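Local coordinates for uncharacterized protein (Candida albicans, PDB 5K04), which probably serves as the non-catalytic auxiliary subunit of the NatB complex, which acetylates the N-termini of proteins, at residues His233-Thr236 with Glu237-Phe241; Glu267-Gln270 with Lys271-Leu274. One frame throughout, in Å; residues are numbered along the deposited sequence.

Contact 1: residues His233-Thr236 with Glu237-Phe241; sequences HAYT and EKLLF
The Tyr235 and His233 rings each receive the end of a side chain from the next turn of helix 229-242. Leu239 CD1 lies 3.9 Å from Tyr235 CE2, and at the opposite flank, on the same side of the ring plane, Lys238 NZ lies 4.0 Å from CE1; both approach obliquely. With CG anti to the backbone N (chi1 -173°), the phenol projects from the helix with a lean toward the next turn, which brings its far end to these two residues, while Tyr219 of helix 213-225 meets it edge-to-face. The His233 imidazole lies near the carboxylate of Glu237, the two planes 73° apart and NE2 3.7 Å from OE2, a separation too long for a hydrogen bond. Glu237 OE2 is instead bound by the indole NE1 of Trp254, whose ring also stacks on His233, so one tryptophan of helix 248-260 engages both side chains. At the edge of the Phe241 ring, in its plane, lies the carbonyl oxygen of Glu237.

Beneath the side chains runs a regular alpha-helical ladder. Leu239 N donates to Tyr235 O in the carbonyl plane, whereas Leu240 N meets Thr236 O at 2.9 Å, nearly in line with the C=O bond. Leu240 CG also rests 3.2 Å from that oxygen. Thr236 OG1, placed between the backbone N and the carbonyl carbon (chi1 57°), turns back to bond the carbonyl of Leu232, which satisfies a buried hydroxyl within the helix; the Thr236 side chain also packs on Met220 and Trp254.

The surface turned to helices 213-225 and 248-260 is thus mixed, aromatic and aliphatic packing with a few polar links, and the indole N-H would probably stabilise negative charge on Glu237 beside the imidazole.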
ATOM      1  N   HIS A 233     -15.911 -34.266  -3.608  1.00 44.21           N
ATOM      2  CA  HIS A 233     -15.980 -34.608  -5.020  1.00 46.13           C
ATOM      3  C   HIS A 233     -17.374 -34.338  -5.554  1.00 52.31           C
ATOM      4  O   HIS A 233     -17.543 -33.724  -6.615  1.00 49.02           O
ATOM      5  CB  HIS A 233     -15.601 -36.077  -5.225  1.00 46.18           C
ATOM      6  CG  HIS A 233     -15.428 -36.452  -6.665  1.00 57.31           C
ATOM      7  ND1 HIS A 233     -14.445 -35.901  -7.465  1.00 55.53           N
ATOM      8  CD2 HIS A 233     -16.126 -37.301  -7.456  1.00 57.47           C
ATOM      9  CE1 HIS A 233     -14.541 -36.406  -8.681  1.00 60.49           C
ATOM     10  NE2 HIS A 233     -15.555 -37.255  -8.703  1.00 59.35           N
ATOM     11  N   ALA A 234     -18.384 -34.764  -4.797  1.00 55.47           N
ATOM     12  CA  ALA A 234     -19.768 -34.431  -5.112  1.00 53.48           C
ATOM     13  C   ALA A 234     -19.978 -32.924  -5.142  1.00 45.53           C
ATOM     14  O   ALA A 234     -20.591 -32.391  -6.074  1.00 41.43           O
ATOM     15  CB  ALA A 234     -20.705 -35.092  -4.095  1.00 44.83           C
ATOM     16  N   TYR A 235     -19.470 -32.213  -4.134  1.00 50.77           N
ATOM     17  CA  TYR A 235     -19.716 -30.773  -4.061  1.00 51.02           C
ATOM     18  C   TYR A 235     -19.025 -30.039  -5.212  1.00 49.67           C
ATOM     19  O   TYR A 235     -19.668 -29.281  -5.949  1.00 41.78           O
ATOM     20  CB  TYR A 235     -19.275 -30.228  -2.695  1.00 43.84           C
ATOM     21  CG  TYR A 235     -19.636 -28.765  -2.448  1.00 43.62           C
ATOM     22  CD1 TYR A 235     -20.951 -28.383  -2.181  1.00 43.85           C
ATOM     23  CD2 TYR A 235     -18.660 -27.766  -2.461  1.00 37.50           C
ATOM     24  CE1 TYR A 235     -21.292 -27.033  -1.959  1.00 42.08           C
ATOM     25  CE2 TYR A 235     -18.993 -26.416  -2.230  1.00 43.84           C
ATOM     26  CZ  TYR A 235     -20.313 -26.065  -1.991  1.00 41.76           C
ATOM     27  OH  TYR A 235     -20.654 -24.758  -1.773  1.00 36.68           O
ATOM     28  N   THR A 236     -17.723 -30.285  -5.407  1.00 56.12           N
ATOM     29  CA  THR A 236     -16.997 -29.619  -6.487  1.00 51.94           C
ATOM     30  C   THR A 236     -17.597 -29.950  -7.851  1.00 48.29           C
ATOM     31  O   THR A 236     -17.756 -29.060  -8.696  1.00 36.88           O
ATOM     32  CB  THR A 236     -15.509 -29.986  -6.447  1.00 44.44           C
ATOM     33  OG1 THR A 236     -15.334 -31.407  -6.531  1.00 33.52           O
ATOM     34  CG2 THR A 236     -14.871 -29.473  -5.168  1.00 37.83           C
ATOM     35  N   GLU A 237     -17.947 -31.221  -8.078  1.00 49.91           N
ATOM     36  CA  GLU A 237     -18.571 -31.603  -9.343  1.00 55.74           C
ATOM     37  C   GLU A 237     -19.837 -30.789  -9.606  1.00 55.26           C
ATOM     38  O   GLU A 237     -20.077 -30.350 -10.739  1.00 50.09           O
ATOM     39  CB  GLU A 237     -18.877 -33.109  -9.354  1.00 55.82           C
ATOM     40  CG  GLU A 237     -19.530 -33.611 -10.631  1.00 65.66           C
ATOM     41  CD  GLU A 237     -19.279 -35.088 -10.903  1.00 64.42           C
ATOM     42  OE1 GLU A 237     -20.245 -35.797 -11.230  1.00 68.09           O
ATOM     43  OE2 GLU A 237     -18.118 -35.532 -10.802  1.00 66.68           O
ATOM     44  N   LYS A 238     -20.642 -30.551  -8.566  1.00 59.21           N
ATOM     45  CA  LYS A 238     -21.810 -29.687  -8.713  1.00 58.85           C
ATOM     46  C   LYS A 238     -21.406 -28.293  -9.186  1.00 51.60           C
ATOM     47  O   LYS A 238     -21.962 -27.769 -10.161  1.00 37.46           O
ATOM     48  CB  LYS A 238     -22.583 -29.608  -7.392  1.00 56.29           C
ATOM     49  CG  LYS A 238     -23.865 -28.789  -7.478  1.00 67.30           C
ATOM     50  CD  LYS A 238     -24.426 -28.406  -6.098  1.00 79.19           C
ATOM     51  CE  LYS A 238     -23.602 -27.298  -5.409  1.00 78.40           C
ATOM     52  NZ  LYS A 238     -24.405 -26.474  -4.432  1.00 75.89           N
ATOM     53  N   LEU A 239     -20.440 -27.671  -8.495  1.00 45.39           N
ATOM     54  CA  LEU A 239     -20.023 -26.321  -8.861  1.00 45.78           C
ATOM     55  C   LEU A 239     -19.543 -26.267 -10.299  1.00 43.68           C
ATOM     56  O   LEU A 239     -19.891 -25.343 -11.039  1.00 36.96           O
ATOM     57  CB  LEU A 239     -18.913 -25.829  -7.934  1.00 46.18           C
ATOM     58  CG  LEU A 239     -19.235 -25.651  -6.460  1.00 51.58           C
ATOM     59  CD1 LEU A 239     -18.030 -25.061  -5.729  1.00 43.74           C
ATOM     60  CD2 LEU A 239     -20.469 -24.790  -6.302  1.00 55.14           C
ATOM     61  N   LEU A 240     -18.761 -27.269 -10.713  1.00 52.63           N
ATOM     62  CA  LEU A 240     -18.054 -27.216 -11.990  1.00 53.11           C
ATOM     63  C   LEU A 240     -18.954 -27.583 -13.167  1.00 57.61           C
ATOM     64  O   LEU A 240     -18.910 -26.924 -14.213  1.00 46.49           O
ATOM     65  CB  LEU A 240     -16.846 -28.155 -11.947  1.00 54.14           C
ATOM     66  CG  LEU A 240     -15.808 -27.840 -10.862  1.00 57.50           C
ATOM     67  CD1 LEU A 240     -14.865 -29.030 -10.665  1.00 54.89           C
ATOM     68  CD2 LEU A 240     -15.035 -26.561 -11.182  1.00 43.14           C
ATOM     69  N   PHE A 241     -19.765 -28.632 -13.022  1.00 54.79           N
ATOM     70  CA  PHE A 241     -20.520 -29.175 -14.145  1.00 58.04           C
ATOM     71  C   PHE A 241     -21.974 -28.716 -14.186  1.00 59.00           C
ATOM     72  O   PHE A 241     -22.634 -28.916 -15.211  1.00 61.41           O
ATOM     73  CB  PHE A 241     -20.466 -30.715 -14.124  1.00 58.28           C
ATOM     74  CG  PHE A 241     -19.091 -31.281 -14.394  1.00 55.71           C
ATOM     75  CD1 PHE A 241     -18.167 -31.418 -13.366  1.00 55.07           C
ATOM     76  CD2 PHE A 241     -18.721 -31.661 -15.672  1.00 56.51           C
ATOM     77  CE1 PHE A 241     -16.907 -31.924 -13.605  1.00 56.90           C
ATOM     78  CE2 PHE A 241     -17.459 -32.178 -15.921  1.00 61.53           C
ATOM     79  CZ  PHE A 241     -16.549 -32.302 -14.883  1.00 62.46           C
TER

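Contact 2: residues Glu267-Gln270 with Lys271-Leu274; sequences ELDQ and KLTL. Unlike the reference sequence in segment 271-274: Leu274 (reference Ser).
Leu272 folds back against the end of helix 265-269, where its side chain packs on the backbone it has just left. Its CB is 3.4 Å from Asp269 O and its CG 3.6 Å from Leu268 O, while CD1 comes to 4.1 Å from Asp269 CA. This placement follows from a CG anti to the carbonyl carbon (chi1 -59°), which lays the branch alongside the carbonyls of Leu268 and Asp269. Buried with it is Leu268, which touches Trp254 and Ile255 of helix 248-260 and Leu286 of helix 277-289; Leu272 itself continues onto Trp251, Ile279 and Leu282.

The chain leaves the helix through a type I beta turn from Asp269 to Leu272, closed by Leu272 N bonding Asp269 O at 2.9 Å. Just before it, Lys271 N reaches Leu268 O at 3.0 Å. Both bonds run from residue i+3 back to residue i, and in both the donor stands well above the carbonyl plane, by 50° at Leu268 and 63° at Asp269. A salt bridge from Asp269 OD1 to Lys283 of helix 277-289 ties this turn to the helix that follows.

Toward solvent the contact thins out. Gln270 carries an extended, exposed side chain that meets the other segment only through CB, 3.3 Å from Lys271 N. The Thr273 methyl CG2 touches Gln270 O at 3.3 Å. Lys271 keeps CB near Leu268 O and leads the rest of its chain away from the turn, onto Trp254, Glu237 and Phe241, and the 6.7 Å between its NZ and Glu267 OE1 is too long for an ion pair.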
ATOM      1  N   GLU A 267     -11.908 -42.278 -15.905  1.00 68.87           N
ATOM      2  CA  GLU A 267     -13.187 -41.757 -15.429  1.00 72.43           C
ATOM      3  C   GLU A 267     -13.151 -40.238 -15.309  1.00 66.64           C
ATOM      4  O   GLU A 267     -14.113 -39.556 -15.678  1.00 64.15           O
ATOM      5  CB  GLU A 267     -13.538 -42.389 -14.082  1.00 76.85           C
ATOM      6  CG  GLU A 267     -14.850 -43.139 -14.060  1.00 85.72           C
ATOM      7  CD  GLU A 267     -15.076 -43.858 -12.745  1.00 90.77           C
ATOM      8  OE1 GLU A 267     -16.100 -43.574 -12.086  1.00 92.10           O
ATOM      9  OE2 GLU A 267     -14.226 -44.694 -12.367  1.00 88.47           O
ATOM     10  N   LEU A 268     -12.043 -39.691 -14.802  1.00 62.67           N
ATOM     11  CA  LEU A 268     -11.931 -38.243 -14.658  1.00 59.37           C
ATOM     12  C   LEU A 268     -11.738 -37.572 -16.014  1.00 57.89           C
ATOM     13  O   LEU A 268     -12.471 -36.640 -16.366  1.00 54.93           O
ATOM     14  CB  LEU A 268     -10.783 -37.906 -13.698  1.00 55.89           C
ATOM     15  CG  LEU A 268     -11.021 -38.343 -12.243  1.00 59.86           C
ATOM     16  CD1 LEU A 268      -9.901 -37.891 -11.319  1.00 62.20           C
ATOM     17  CD2 LEU A 268     -12.359 -37.820 -11.737  1.00 58.66           C
ATOM     18  N   ASP A 269     -10.782 -38.071 -16.801  1.00 60.19           N
ATOM     19  CA  ASP A 269     -10.415 -37.451 -18.075  1.00 61.81           C
ATOM     20  C   ASP A 269     -11.576 -37.431 -19.068  1.00 61.65           C
ATOM     21  O   ASP A 269     -11.680 -36.501 -19.875  1.00 51.49           O
ATOM     22  CB  ASP A 269      -9.207 -38.193 -18.659  1.00 55.23           C
ATOM     23  CG  ASP A 269      -8.684 -37.566 -19.952  1.00 57.41           C
ATOM     24  OD1 ASP A 269      -8.238 -36.406 -19.936  1.00 50.60           O
ATOM     25  OD2 ASP A 269      -8.683 -38.266 -20.988  1.00 56.48           O
ATOM     26  N   GLN A 270     -12.463 -38.430 -19.024  1.00 63.92           N
ATOM     27  CA  GLN A 270     -13.591 -38.461 -19.954  1.00 67.12           C
ATOM     28  C   GLN A 270     -14.557 -37.305 -19.715  1.00 62.89           C
ATOM     29  O   GLN A 270     -15.282 -36.908 -20.632  1.00 52.00           O
ATOM     30  CB  GLN A 270     -14.329 -39.804 -19.847  1.00 70.86           C
ATOM     31  CG  GLN A 270     -13.582 -40.980 -20.488  1.00 79.90           C
ATOM     32  CD  GLN A 270     -14.159 -42.343 -20.113  1.00 87.78           C
ATOM     33  OE1 GLN A 270     -14.959 -42.465 -19.181  1.00 78.67           O
ATOM     34  NE2 GLN A 270     -13.753 -43.377 -20.852  1.00 98.90           N
ATOM     35  N   LYS A 271     -14.586 -36.752 -18.499  1.00 66.57           N
ATOM     36  CA  LYS A 271     -15.379 -35.557 -18.221  1.00 72.63           C
ATOM     37  C   LYS A 271     -14.663 -34.263 -18.602  1.00 68.39           C
ATOM     38  O   LYS A 271     -15.246 -33.184 -18.455  1.00 61.07           O
ATOM     39  CB  LYS A 271     -15.779 -35.515 -16.739  1.00 72.06           C
ATOM     40  CG  LYS A 271     -16.914 -36.472 -16.370  1.00 72.47           C
ATOM     41  CD  LYS A 271     -17.546 -36.098 -15.032  1.00 79.48           C
ATOM     42  CE  LYS A 271     -18.926 -36.724 -14.856  1.00 90.40           C
ATOM     43  NZ  LYS A 271     -18.889 -38.221 -14.899  1.00101.78           N
ATOM     44  N   LEU A 272     -13.433 -34.346 -19.104  1.00 72.29           N
ATOM     45  CA  LEU A 272     -12.647 -33.162 -19.445  1.00 69.36           C
ATOM     46  C   LEU A 272     -12.650 -32.965 -20.963  1.00 64.72           C
ATOM     47  O   LEU A 272     -11.654 -33.168 -21.653  1.00 59.49           O
ATOM     48  CB  LEU A 272     -11.231 -33.301 -18.888  1.00 62.40           C
ATOM     49  CG  LEU A 272     -11.154 -33.468 -17.366  1.00 57.45           C
ATOM     50  CD1 LEU A 272      -9.723 -33.638 -16.896  1.00 60.43           C
ATOM     51  CD2 LEU A 272     -11.797 -32.287 -16.655  1.00 58.31           C
ATOM     52  N   THR A 273     -13.810 -32.541 -21.469  1.00 72.02           N
ATOM     53  CA  THR A 273     -14.083 -32.519 -22.907  1.00 76.59           C
ATOM     54  C   THR A 273     -13.878 -31.154 -23.554  1.00 67.39           C
ATOM     55  O   THR A 273     -13.574 -31.089 -24.749  1.00 57.37           O
ATOM     56  CB  THR A 273     -15.523 -32.985 -23.179  1.00 77.82           C
ATOM     57  OG1 THR A 273     -16.422 -31.877 -23.030  1.00 77.11           O
ATOM     58  CG2 THR A 273     -15.930 -34.071 -22.195  1.00 76.43           C
ATOM     59  N   LEU A 274     -14.037 -30.060 -22.794  1.00 67.93           N
ATOM     60  CA  LEU A 274     -13.955 -28.684 -23.273  1.00 69.64           C
ATOM     61  C   LEU A 274     -12.507 -28.212 -23.289  1.00 65.39           C
ATOM     62  O   LEU A 274     -11.810 -28.342 -22.278  1.00 62.21           O
ATOM     63  CB  LEU A 274     -14.775 -27.767 -22.386  1.00 71.42           C
ATOM     64  CG  LEU A 274     -16.266 -28.060 -22.412  1.00 76.49           C
ATOM     65  CD1 LEU A 274     -16.939 -27.436 -21.201  1.00 71.64           C
ATOM     66  CD2 LEU A 274     -16.861 -27.534 -23.713  1.00 81.39           C
TER

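How the contacts relate
Contact 1 comes first along the chain, within helix 229-242; contact 2 follows at the end of helix 265-269 and in the loop leading to helix 277-289. Their centres are about 13 Å apart, and helix 248-260 lies between them in sequence and packs against both, with Trp251 and Trp254 touching residues of both contacts. They also touch directly: Phe241 CE2 is 3.5 Å from Lys271 O, and His233 CE1 is 4.0 Å from Leu268 CD2. Both therefore belong to one locally packed group of successive helices, consistent with the TPR-like, all-helical architecture of this auxiliary subunit, on the same side of the chain's centre.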